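Local coordinates for protein CDP-glucose-4,6-dehydratase (Yersinia pseudotuberculosis, PDB 1RKX) that probably catalyses the NAD-dependent dehydration of CDP-D-glucose to CDP-4-dehydro-6-deoxy-D-glucose, at residues K71-I76 with L115-H120; Q80-F85 with K248-G253; A214-Q219 with G331-W336; V280-E285 with N321-L326. One frame throughout, in Å; residues are numbered along the deposited sequence.

The four contacts form two pairs, one on each side of the chain's centre. Interactions 1 and 2 belong to the Rossmann-type nucleotide-binding part, their centres about 15 Å apart. Helix 69-79 leads into strand 83-86, and I118 packs on V84 of that strand. Interactions 3 and 4, with centres about 12 Å apart, share helix 322-338; they meet where W283 packs on F215, and the carbonyl oxygen of W283 probably accepts a hydrogen bond from K334 NZ. Between the pairs, centres are about 37 to 43 Å apart and nothing touches. The cofactor is nearer to interaction 1, where the I76 side chain lies about 11 Å from bound NAD, than to interaction 4, where that of L326 is about 14 Å from it.

Interaction 1: residues K71-I76 with L115-H120; sequences KLLESI and LEAIRH
A117 sits against L73 and I76, its methyl group meeting two residues about one turn apart on helix 69-79. Apolar packing is all that joins the segments. The CB of A117 lies 3.6 Å from I76 CD1, the tip of an extended isoleucine branch whose CG1 runs anti to the carbonyl carbon (chi1 -66°). The same methyl also approaches the backbone, 3.8 Å from L73 CA, while L73 CD1 reaches past it to 3.9 Å from A117 CA. With so small a residue at the crossing, the two backbones come close together: the CA atoms of L73 and A117 are separated by 4.8 Å.

Polar bonding stays within 115-120, beside the seam and not across it. R119 grips the E116 carboxylate side-on, its NE bonding to OE1 at 3.0 Å and its NH2 forming the salt bridge to OE2. H120 NE2 adds a second donor to E116 OE2 at 2.6 Å, arriving from well above the carboxylate plane, and the imidazole edge at CE1 lies over one face of the R119 guanidinium. Y171 also bonds to E116 OE1, and V101 and P100 of the second subunit pack on E116 and R119.

Helices 69-79 and 100-121 are the connections before and after strand 83-86 in the parallel sheet, and their close side-by-side packing is that of consecutive beta-alpha-beta crossovers layered on one face of a Rossmann fold.

Interaction 2: residues Q80-F85 with K248-G253; sequences QPEIVF and KLYTDG
At the entry to strand 83-86 of the Rossmann sheet, E82 and I83 receive the ring of Y250 from helix 236-251. The polar half of the contact is one hydrogen bond: Y250 OH donates to E82 OE1 at 2.8 Å, meeting that oxygen nearly along its C-O axis. Carboxylate and ring planes stand 68° apart, and E82 CB lies at the ring edge in its plane, 4.0 Å from Y250 CE1. The other carboxylate oxygen, E82 OE2, is taken by the backbone nitrogen of R11, so both ends of the group are held. The apolar half is I83, which crosses the tyrosine at about a right angle; its CG1 and CD1 each come within 3.9 Å of Y250 CD1. With Y250 CG anti to the backbone nitrogen (chi1 -172°), the ring is directed at E82 and I83.

Further partners of the ring are K10, through a cation-pi contact, and F6, edge-to-face. I83 also packs on F6 and W7 of helix 4-7, while V84, next along the strand, meets I118 of helix 100-121; strands 11-15 and 126-130 run parallel to strand 83-86 on either side.

Interaction 3: residues A214-Q219 with G331-W336; sequences AFEQSQ and GWHKNW
One carboxylate oxygen, OE2 of E216, meets two aromatic side chains at once, at the ring edges of H333 and W336. Both belong to helix 322-338, whereas E216 ends helix 207-216, where a Schellman motif with S218 as its positive-phi residue turns the chain: Q219 N bonds to A214 O and S218 N to F215 O. H333 NE2 donates to E216 OE2 in a His-carboxylate hydrogen bond whose 2.5 Å length is short enough to be uncertain. It is bent (133° at the hydrogen) and reaches the oxygen from above the carboxylate plane, although the two groups are nearly parallel, 13° apart. E216 leaves its backbone at a chi1 of -146°, off the staggered positions, and, extended beyond CG, reaches H333 although the nearest CA atoms, those of E216 and K334, are 8.3 Å apart.

Within helix 322-338, CE3 of W336 sits over the rim of one imidazole face. W202 packs on H333 and meets W336 edge-to-face, and helix 272-283 receives F215. The six-membered ring of W336 turns its edge to the acid, with E216 OE2 in the indole plane; the modelled 2.9 Å from that oxygen to W336 CZ3 is probably too short to be taken literally.

Interaction 4: residues V280-E285 with N321-L326; sequences VKYWGE and NLNTTL
Y282 of helix 272-283 lays the edge of its ring along the first turns of helix 322-338, between L326 on the enclosed side and N323 on the side nearer solvent. The buried part is around L326. Y282 CD1 lies 3.7 Å from L326 C, the carbonyl carbon, and Y282 CE1 is 3.9 Å from L326 CB, so the phenol is packed against backbone as much as against side chain. Its course follows from CG running anti to the carbonyl carbon of Y282 (chi1 -68°), which sends the ring out toward the neighbouring helix. L326 itself is buried, its side chain continuing onto I275, Q278 and M279 of the same helix that supplies the tyrosine.

These two helices are part of the smaller C-terminal portion that, in extended short-chain dehydrogenases/reductases, usually contributes to substrate binding; here they pack on each other beyond the Rossmann sheet. Helix 322-338 begins with a textbook N-cap: N321 OD1 accepts from T324 N at 2.7 Å, the N-H pointing almost straight at it (173°).

Toward that end the contact opens to solvent, and its polar part is weak: the hydroxyl of Y282 makes a weak hydrogen bond of 3.5 Å to N323 O, while Y282 CE1 approaches the same carbonyl oxygen at 3.3 Å, both from the edge of the ring. N323 adds its CB, 3.5 Å from Y282 OH, with its amide plane turned 75° from the ring. N321, the cap residue, is exposed, as is K281 beside the tyrosine. Y282 also packs on E327 and V330, further along helix 322-338.

Interaction 1: residues K71-I76 with L115-H120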
# COMPACT_ATOMS: atom_id res chain seq x y z
N LYS C 71 16.52 -37.89 -7.80
CA LYS C 71 16.82 -38.02 -9.22
C LYS C 71 17.18 -36.66 -9.81
O LYS C 71 18.01 -36.57 -10.71
CB LYS C 71 15.63 -38.62 -9.97
CG LYS C 71 15.89 -38.81 -11.45
CD LYS C 71 14.70 -39.45 -12.15
CE LYS C 71 14.97 -39.58 -13.63
NZ LYS C 71 13.83 -40.22 -14.35
N LEU C 72 16.55 -35.60 -9.31
CA LEU C 72 16.82 -34.25 -9.79
C LEU C 72 18.19 -33.79 -9.28
O LEU C 72 18.96 -33.18 -10.01
CB LEU C 72 15.74 -33.28 -9.32
CG LEU C 72 15.93 -31.80 -9.66
CD1 LEU C 72 16.14 -31.62 -11.16
CD2 LEU C 72 14.71 -31.01 -9.19
N LEU C 73 18.48 -34.10 -8.02
CA LEU C 73 19.76 -33.74 -7.41
C LEU C 73 20.90 -34.40 -8.20
O LEU C 73 21.90 -33.75 -8.53
CB LEU C 73 19.80 -34.22 -5.96
CG LEU C 73 21.15 -34.28 -5.22
CD1 LEU C 73 21.69 -32.87 -5.01
CD2 LEU C 73 20.95 -34.99 -3.88
N GLU C 74 20.74 -35.68 -8.50
CA GLU C 74 21.75 -36.43 -9.24
C GLU C 74 21.93 -35.89 -10.66
O GLU C 74 23.06 -35.74 -11.13
CB GLU C 74 21.39 -37.91 -9.31
CG GLU C 74 21.48 -38.63 -7.98
CD GLU C 74 22.86 -38.54 -7.36
OE1 GLU C 74 23.84 -38.90 -8.04
OE2 GLU C 74 22.95 -38.11 -6.19
N SER C 75 20.82 -35.60 -11.33
CA SER C 75 20.87 -35.07 -12.69
C SER C 75 21.65 -33.77 -12.73
O SER C 75 22.40 -33.50 -13.68
CB SER C 75 19.45 -34.85 -13.22
OG SER C 75 19.46 -34.35 -14.55
N ILE C 76 21.49 -32.95 -11.70
CA ILE C 76 22.18 -31.68 -11.62
C ILE C 76 23.65 -31.86 -11.20
O ILE C 76 24.54 -31.26 -11.81
CB ILE C 76 21.47 -30.73 -10.62
CG1 ILE C 76 20.08 -30.38 -11.16
CG2 ILE C 76 22.31 -29.47 -10.40
CD1 ILE C 76 19.20 -29.58 -10.20
N LEU C 115 15.98 -25.87 -6.01
CA LEU C 115 16.81 -24.96 -5.24
C LEU C 115 17.66 -25.71 -4.21
O LEU C 115 18.81 -25.34 -3.97
CB LEU C 115 15.93 -23.90 -4.54
CG LEU C 115 15.20 -22.97 -5.51
CD1 LEU C 115 14.20 -22.08 -4.76
CD2 LEU C 115 16.22 -22.11 -6.26
N GLU C 116 17.11 -26.77 -3.63
CA GLU C 116 17.86 -27.57 -2.66
C GLU C 116 19.04 -28.25 -3.36
O GLU C 116 20.15 -28.30 -2.82
CB GLU C 116 16.94 -28.62 -2.03
CG GLU C 116 17.58 -29.44 -0.90
CD GLU C 116 17.91 -28.62 0.34
OE1 GLU C 116 17.53 -27.43 0.42
OE2 GLU C 116 18.55 -29.18 1.26
N ALA C 117 18.80 -28.77 -4.56
CA ALA C 117 19.86 -29.43 -5.32
C ALA C 117 20.97 -28.44 -5.63
O ALA C 117 22.16 -28.74 -5.47
CB ALA C 117 19.29 -30.01 -6.61
N ILE C 118 20.58 -27.24 -6.06
CA ILE C 118 21.54 -26.20 -6.39
C ILE C 118 22.37 -25.83 -5.16
O ILE C 118 23.58 -25.63 -5.24
CB ILE C 118 20.82 -24.96 -6.95
CG1 ILE C 118 20.18 -25.32 -8.30
CG2 ILE C 118 21.79 -23.79 -7.08
CD1 ILE C 118 19.33 -24.21 -8.91
N ARG C 119 21.69 -25.74 -4.03
CA ARG C 119 22.32 -25.40 -2.76
C ARG C 119 23.44 -26.38 -2.40
O ARG C 119 24.53 -25.97 -2.00
CB ARG C 119 21.25 -25.39 -1.66
CG ARG C 119 21.74 -24.99 -0.29
CD ARG C 119 20.55 -24.68 0.62
NE ARG C 119 19.95 -25.85 1.26
CZ ARG C 119 20.37 -26.36 2.41
NH1 ARG C 119 21.40 -25.81 3.05
NH2 ARG C 119 19.75 -27.41 2.94
N HIS C 120 23.17 -27.67 -2.56
CA HIS C 120 24.16 -28.69 -2.22
C HIS C 120 25.22 -28.98 -3.27
O HIS C 120 26.38 -29.23 -2.92
CB HIS C 120 23.44 -29.98 -1.83
CG HIS C 120 22.61 -29.84 -0.59
ND1 HIS C 120 23.14 -29.41 0.61
CD2 HIS C 120 21.29 -30.04 -0.36
CE1 HIS C 120 22.18 -29.35 1.52
NE2 HIS C 120 21.05 -29.73 0.95

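Interaction 2: residues Q80-F85 with K248-G253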
# COMPACT_ATOMS: atom_id res chain seq x y z
N GLN C 80 26.85 -30.46 -13.28
CA GLN C 80 27.62 -29.32 -12.78
C GLN C 80 27.34 -28.05 -13.59
O GLN C 80 28.25 -27.43 -14.15
CB GLN C 80 29.12 -29.63 -12.84
CG GLN C 80 29.55 -30.83 -12.00
CD GLN C 80 29.51 -30.55 -10.51
OE1 GLN C 80 30.19 -29.65 -10.02
NE2 GLN C 80 28.73 -31.34 -9.78
N PRO C 81 26.07 -27.62 -13.66
CA PRO C 81 25.73 -26.42 -14.42
C PRO C 81 26.19 -25.13 -13.75
O PRO C 81 26.35 -25.07 -12.53
CB PRO C 81 24.20 -26.49 -14.50
CG PRO C 81 23.86 -27.04 -13.14
CD PRO C 81 24.87 -28.18 -13.00
N GLU C 82 26.42 -24.09 -14.55
CA GLU C 82 26.83 -22.79 -14.04
C GLU C 82 25.59 -21.90 -14.10
O GLU C 82 25.49 -20.90 -13.39
CB GLU C 82 27.89 -22.15 -14.93
CG GLU C 82 29.08 -23.00 -15.28
CD GLU C 82 29.91 -22.34 -16.36
OE1 GLU C 82 30.48 -21.26 -16.08
OE2 GLU C 82 29.96 -22.88 -17.49
N ILE C 83 24.66 -22.27 -14.97
CA ILE C 83 23.43 -21.52 -15.15
C ILE C 83 22.24 -22.47 -15.20
O ILE C 83 22.29 -23.51 -15.87
CB ILE C 83 23.47 -20.70 -16.46
CG1 ILE C 83 24.67 -19.75 -16.44
CG2 ILE C 83 22.18 -19.90 -16.62
CD1 ILE C 83 24.89 -19.00 -17.75
N VAL C 84 21.18 -22.10 -14.50
CA VAL C 84 19.98 -22.92 -14.46
C VAL C 84 18.72 -22.13 -14.78
O VAL C 84 18.51 -21.04 -14.26
CB VAL C 84 19.78 -23.56 -13.06
CG1 VAL C 84 18.46 -24.34 -13.04
CG2 VAL C 84 20.95 -24.46 -12.72
N PHE C 85 17.88 -22.69 -15.65
CA PHE C 85 16.60 -22.08 -16.01
C PHE C 85 15.55 -23.10 -15.59
O PHE C 85 15.50 -24.21 -16.13
CB PHE C 85 16.48 -21.84 -17.51
CG PHE C 85 17.32 -20.71 -18.02
CD1 PHE C 85 18.59 -20.94 -18.55
CD2 PHE C 85 16.84 -19.40 -18.00
CE1 PHE C 85 19.37 -19.89 -19.05
CE2 PHE C 85 17.60 -18.34 -18.49
CZ PHE C 85 18.87 -18.58 -19.03
N LYS C 248 23.50 -11.17 -16.76
CA LYS C 248 23.78 -10.20 -15.71
C LYS C 248 23.96 -10.85 -14.35
O LYS C 248 24.82 -10.45 -13.58
CB LYS C 248 22.68 -9.13 -15.66
CG LYS C 248 22.78 -8.11 -16.78
CD LYS C 248 21.86 -6.94 -16.56
CE LYS C 248 22.14 -5.81 -17.54
NZ LYS C 248 21.97 -6.24 -18.96
N LEU C 249 23.14 -11.85 -14.05
CA LEU C 249 23.26 -12.56 -12.77
C LEU C 249 24.63 -13.22 -12.71
O LEU C 249 25.28 -13.25 -11.66
CB LEU C 249 22.17 -13.64 -12.66
CG LEU C 249 20.74 -13.16 -12.40
CD1 LEU C 249 19.77 -14.31 -12.68
CD2 LEU C 249 20.61 -12.66 -10.98
N TYR C 250 25.06 -13.76 -13.84
CA TYR C 250 26.35 -14.45 -13.93
C TYR C 250 27.52 -13.49 -13.75
O TYR C 250 28.37 -13.69 -12.88
CB TYR C 250 26.47 -15.15 -15.29
CG TYR C 250 27.68 -16.05 -15.42
CD1 TYR C 250 27.56 -17.43 -15.32
CD2 TYR C 250 28.95 -15.52 -15.64
CE1 TYR C 250 28.66 -18.27 -15.43
CE2 TYR C 250 30.07 -16.35 -15.75
CZ TYR C 250 29.92 -17.72 -15.65
OH TYR C 250 31.02 -18.55 -15.76
N THR C 251 27.55 -12.45 -14.57
CA THR C 251 28.64 -11.48 -14.55
C THR C 251 28.60 -10.44 -13.43
O THR C 251 29.63 -10.16 -12.82
CB THR C 251 28.73 -10.73 -15.89
OG1 THR C 251 27.58 -9.89 -16.04
CG2 THR C 251 28.79 -11.71 -17.04
N ASP C 252 27.43 -9.86 -13.16
CA ASP C 252 27.34 -8.84 -12.13
C ASP C 252 27.00 -9.37 -10.74
O ASP C 252 27.48 -8.84 -9.74
CB ASP C 252 26.34 -7.76 -12.54
CG ASP C 252 26.79 -7.00 -13.78
OD1 ASP C 252 28.01 -6.97 -14.04
OD2 ASP C 252 25.93 -6.43 -14.48
N GLY C 253 26.16 -10.40 -10.67
CA GLY C 253 25.84 -10.97 -9.37
C GLY C 253 24.49 -10.70 -8.72
O GLY C 253 23.47 -10.50 -9.38

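Interaction 3: residues A214-Q219 with G331-W336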
# COMPACT_ATOMS: atom_id res chain seq x y z
N ALA C 214 -7.89 -24.56 -37.00
CA ALA C 214 -9.04 -24.29 -37.85
C ALA C 214 -8.55 -24.06 -39.28
O ALA C 214 -9.06 -24.67 -40.22
CB ALA C 214 -9.79 -23.06 -37.35
N PHE C 215 -7.57 -23.17 -39.43
CA PHE C 215 -7.00 -22.86 -40.74
C PHE C 215 -6.49 -24.16 -41.36
O PHE C 215 -6.68 -24.43 -42.54
CB PHE C 215 -5.83 -21.88 -40.59
CG PHE C 215 -6.24 -20.48 -40.23
CD1 PHE C 215 -5.28 -19.49 -40.05
CD2 PHE C 215 -7.58 -20.14 -40.09
CE1 PHE C 215 -5.64 -18.18 -39.74
CE2 PHE C 215 -7.96 -18.83 -39.77
CZ PHE C 215 -6.99 -17.85 -39.60
N GLU C 216 -5.84 -24.95 -40.51
CA GLU C 216 -5.26 -26.23 -40.89
C GLU C 216 -6.28 -27.12 -41.60
O GLU C 216 -5.98 -27.70 -42.65
CB GLU C 216 -4.78 -26.93 -39.62
CG GLU C 216 -3.55 -27.77 -39.77
CD GLU C 216 -3.04 -28.22 -38.42
OE1 GLU C 216 -3.76 -28.98 -37.74
OE2 GLU C 216 -1.93 -27.81 -38.04
N GLN C 217 -7.48 -27.21 -41.04
CA GLN C 217 -8.53 -28.04 -41.62
C GLN C 217 -9.50 -27.24 -42.48
O GLN C 217 -10.60 -27.70 -42.76
CB GLN C 217 -9.30 -28.75 -40.50
CG GLN C 217 -8.45 -29.66 -39.64
CD GLN C 217 -9.25 -30.37 -38.56
OE1 GLN C 217 -8.71 -31.15 -37.78
NE2 GLN C 217 -10.55 -30.09 -38.51
N SER C 218 -9.08 -26.05 -42.89
CA SER C 218 -9.92 -25.20 -43.72
C SER C 218 -11.29 -25.04 -43.09
O SER C 218 -12.30 -24.89 -43.78
CB SER C 218 -10.06 -25.78 -45.13
OG SER C 218 -8.81 -25.82 -45.79
N GLN C 219 -11.33 -25.07 -41.76
CA GLN C 219 -12.57 -24.92 -41.01
C GLN C 219 -12.62 -23.49 -40.46
O GLN C 219 -11.60 -22.95 -40.05
CB GLN C 219 -12.62 -25.90 -39.84
CG GLN C 219 -12.60 -27.36 -40.25
CD GLN C 219 -13.84 -27.76 -41.02
OE1 GLN C 219 -14.96 -27.61 -40.53
NE2 GLN C 219 -13.64 -28.26 -42.23
N GLY C 331 3.49 -18.17 -40.50
CA GLY C 331 4.57 -18.68 -41.32
C GLY C 331 5.13 -19.99 -40.78
O GLY C 331 5.30 -20.96 -41.53
N TRP C 332 5.40 -20.01 -39.48
CA TRP C 332 5.93 -21.21 -38.84
C TRP C 332 4.98 -22.38 -39.05
O TRP C 332 5.40 -23.48 -39.44
CB TRP C 332 6.13 -20.96 -37.34
CG TRP C 332 7.03 -21.94 -36.67
CD1 TRP C 332 8.34 -21.76 -36.34
CD2 TRP C 332 6.70 -23.27 -36.24
NE1 TRP C 332 8.85 -22.88 -35.74
CE2 TRP C 332 7.86 -23.83 -35.66
CE3 TRP C 332 5.53 -24.04 -36.29
CZ2 TRP C 332 7.89 -25.12 -35.13
CZ3 TRP C 332 5.55 -25.33 -35.77
CH2 TRP C 332 6.73 -25.86 -35.19
N HIS C 333 3.70 -22.16 -38.83
CA HIS C 333 2.75 -23.24 -38.99
C HIS C 333 2.69 -23.83 -40.39
O HIS C 333 2.85 -25.04 -40.56
CB HIS C 333 1.36 -22.81 -38.56
CG HIS C 333 0.53 -23.93 -38.02
ND1 HIS C 333 0.89 -24.63 -36.88
CD2 HIS C 333 -0.61 -24.50 -38.46
CE1 HIS C 333 -0.00 -25.58 -36.66
NE2 HIS C 333 -0.93 -25.52 -37.60
N LYS C 334 2.46 -23.00 -41.41
CA LYS C 334 2.38 -23.53 -42.76
C LYS C 334 3.67 -24.20 -43.23
O LYS C 334 3.62 -25.12 -44.05
CB LYS C 334 1.92 -22.46 -43.76
CG LYS C 334 2.58 -21.10 -43.65
CD LYS C 334 2.03 -20.17 -44.73
CE LYS C 334 0.50 -20.10 -44.72
NZ LYS C 334 -0.04 -19.23 -45.80
N ASN C 335 4.81 -23.76 -42.73
CA ASN C 335 6.05 -24.41 -43.12
C ASN C 335 6.04 -25.81 -42.51
O ASN C 335 6.47 -26.78 -43.14
CB ASN C 335 7.27 -23.63 -42.65
CG ASN C 335 7.80 -22.68 -43.71
OD1 ASN C 335 7.38 -21.52 -43.79
ND2 ASN C 335 8.72 -23.17 -44.54
N TRP C 336 5.54 -25.91 -41.29
CA TRP C 336 5.45 -27.20 -40.60
C TRP C 336 4.50 -28.11 -41.38
O TRP C 336 4.80 -29.27 -41.62
CB TRP C 336 4.93 -27.01 -39.18
CG TRP C 336 4.54 -28.29 -38.51
CD1 TRP C 336 5.37 -29.32 -38.16
CD2 TRP C 336 3.22 -28.69 -38.15
NE1 TRP C 336 4.64 -30.35 -37.61
CE2 TRP C 336 3.31 -29.99 -37.59
CE3 TRP C 336 1.96 -28.09 -38.25
CZ2 TRP C 336 2.19 -30.69 -37.13
CZ3 TRP C 336 0.84 -28.79 -37.79
CH2 TRP C 336 0.97 -30.08 -37.24

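Interaction 4: residues V280-E285 with N321-L326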
# COMPACT_ATOMS: atom_id res chain seq x y z
N VAL C 280 -6.07 -14.29 -40.51
CA VAL C 280 -6.81 -14.72 -41.69
C VAL C 280 -6.13 -14.12 -42.92
O VAL C 280 -6.01 -14.77 -43.96
CB VAL C 280 -8.28 -14.25 -41.64
CG1 VAL C 280 -8.91 -14.35 -43.03
CG2 VAL C 280 -9.06 -15.10 -40.66
N LYS C 281 -5.69 -12.87 -42.78
CA LYS C 281 -5.03 -12.16 -43.87
C LYS C 281 -3.65 -12.74 -44.15
O LYS C 281 -3.23 -12.83 -45.30
CB LYS C 281 -4.90 -10.67 -43.52
CG LYS C 281 -6.23 -9.98 -43.28
CD LYS C 281 -6.04 -8.52 -42.91
CE LYS C 281 -7.38 -7.85 -42.62
NZ LYS C 281 -7.21 -6.42 -42.24
N TYR C 282 -2.95 -13.12 -43.09
CA TYR C 282 -1.62 -13.69 -43.25
C TYR C 282 -1.69 -15.11 -43.80
O TYR C 282 -0.79 -15.55 -44.51
CB TYR C 282 -0.88 -13.70 -41.91
CG TYR C 282 -0.53 -12.32 -41.39
CD1 TYR C 282 -0.12 -12.13 -40.08
CD2 TYR C 282 -0.60 -11.21 -42.23
CE1 TYR C 282 0.20 -10.86 -39.60
CE2 TYR C 282 -0.28 -9.94 -41.77
CZ TYR C 282 0.12 -9.77 -40.45
OH TYR C 282 0.43 -8.52 -39.99
N TRP C 283 -2.78 -15.81 -43.47
CA TRP C 283 -2.96 -17.17 -43.93
C TRP C 283 -3.42 -17.22 -45.38
O TRP C 283 -2.81 -17.90 -46.21
CB TRP C 283 -3.96 -17.90 -43.04
CG TRP C 283 -4.04 -19.37 -43.34
CD1 TRP C 283 -4.82 -19.98 -44.28
CD2 TRP C 283 -3.27 -20.40 -42.72
NE1 TRP C 283 -4.58 -21.33 -44.28
CE2 TRP C 283 -3.64 -21.62 -43.34
CE3 TRP C 283 -2.31 -20.42 -41.70
CZ2 TRP C 283 -3.07 -22.85 -42.97
CZ3 TRP C 283 -1.74 -21.64 -41.34
CH2 TRP C 283 -2.13 -22.84 -41.97
N GLY C 284 -4.49 -16.50 -45.68
CA GLY C 284 -5.01 -16.48 -47.03
C GLY C 284 -6.05 -17.56 -47.26
O GLY C 284 -6.57 -18.15 -46.31
N GLU C 285 -6.34 -17.83 -48.53
CA GLU C 285 -7.33 -18.83 -48.91
C GLU C 285 -7.34 -20.01 -47.94
O GLU C 285 -6.30 -20.60 -47.65
CB GLU C 285 -7.06 -19.33 -50.33
CG GLU C 285 -7.22 -18.25 -51.39
CD GLU C 285 -7.03 -18.78 -52.79
OE1 GLU C 285 -7.80 -19.68 -53.20
OE2 GLU C 285 -6.12 -18.29 -53.50
N ASN C 321 6.04 -6.11 -32.70
CA ASN C 321 4.68 -5.71 -32.36
C ASN C 321 3.87 -6.98 -32.60
O ASN C 321 4.41 -7.97 -33.09
CB ASN C 321 4.19 -4.58 -33.27
CG ASN C 321 4.28 -4.92 -34.74
OD1 ASN C 321 3.71 -5.91 -35.19
ND2 ASN C 321 5.00 -4.10 -35.49
N LEU C 322 2.58 -6.96 -32.27
CA LEU C 322 1.77 -8.16 -32.45
C LEU C 322 1.67 -8.60 -33.90
O LEU C 322 1.84 -9.78 -34.21
CB LEU C 322 0.38 -7.96 -31.86
CG LEU C 322 -0.42 -9.26 -31.72
CD1 LEU C 322 0.41 -10.29 -30.96
CD2 LEU C 322 -1.74 -9.00 -31.01
N ASN C 323 1.40 -7.66 -34.81
CA ASN C 323 1.27 -7.98 -36.23
C ASN C 323 2.48 -8.76 -36.73
O ASN C 323 2.33 -9.79 -37.39
CB ASN C 323 1.11 -6.70 -37.06
CG ASN C 323 -0.16 -5.95 -36.74
OD1 ASN C 323 -0.55 -5.03 -37.47
ND2 ASN C 323 -0.80 -6.31 -35.64
N THR C 324 3.67 -8.26 -36.44
CA THR C 324 4.90 -8.93 -36.85
C THR C 324 4.90 -10.35 -36.29
O THR C 324 5.16 -11.32 -37.01
CB THR C 324 6.13 -8.18 -36.32
OG1 THR C 324 6.18 -6.87 -36.88
CG2 THR C 324 7.41 -8.93 -36.67
N THR C 325 4.59 -10.46 -35.00
CA THR C 325 4.55 -11.76 -34.32
C THR C 325 3.55 -12.72 -34.96
O THR C 325 3.87 -13.89 -35.21
CB THR C 325 4.22 -11.56 -32.82
OG1 THR C 325 5.34 -10.93 -32.18
CG2 THR C 325 3.91 -12.89 -32.14
N LEU C 326 2.34 -12.24 -35.25
CA LEU C 326 1.32 -13.09 -35.87
C LEU C 326 1.77 -13.56 -37.26
O LEU C 326 1.46 -14.67 -37.68
CB LEU C 326 -0.01 -12.33 -35.99
CG LEU C 326 -0.75 -12.05 -34.68
CD1 LEU C 326 -2.00 -11.22 -34.95
CD2 LEU C 326 -1.13 -13.37 -34.02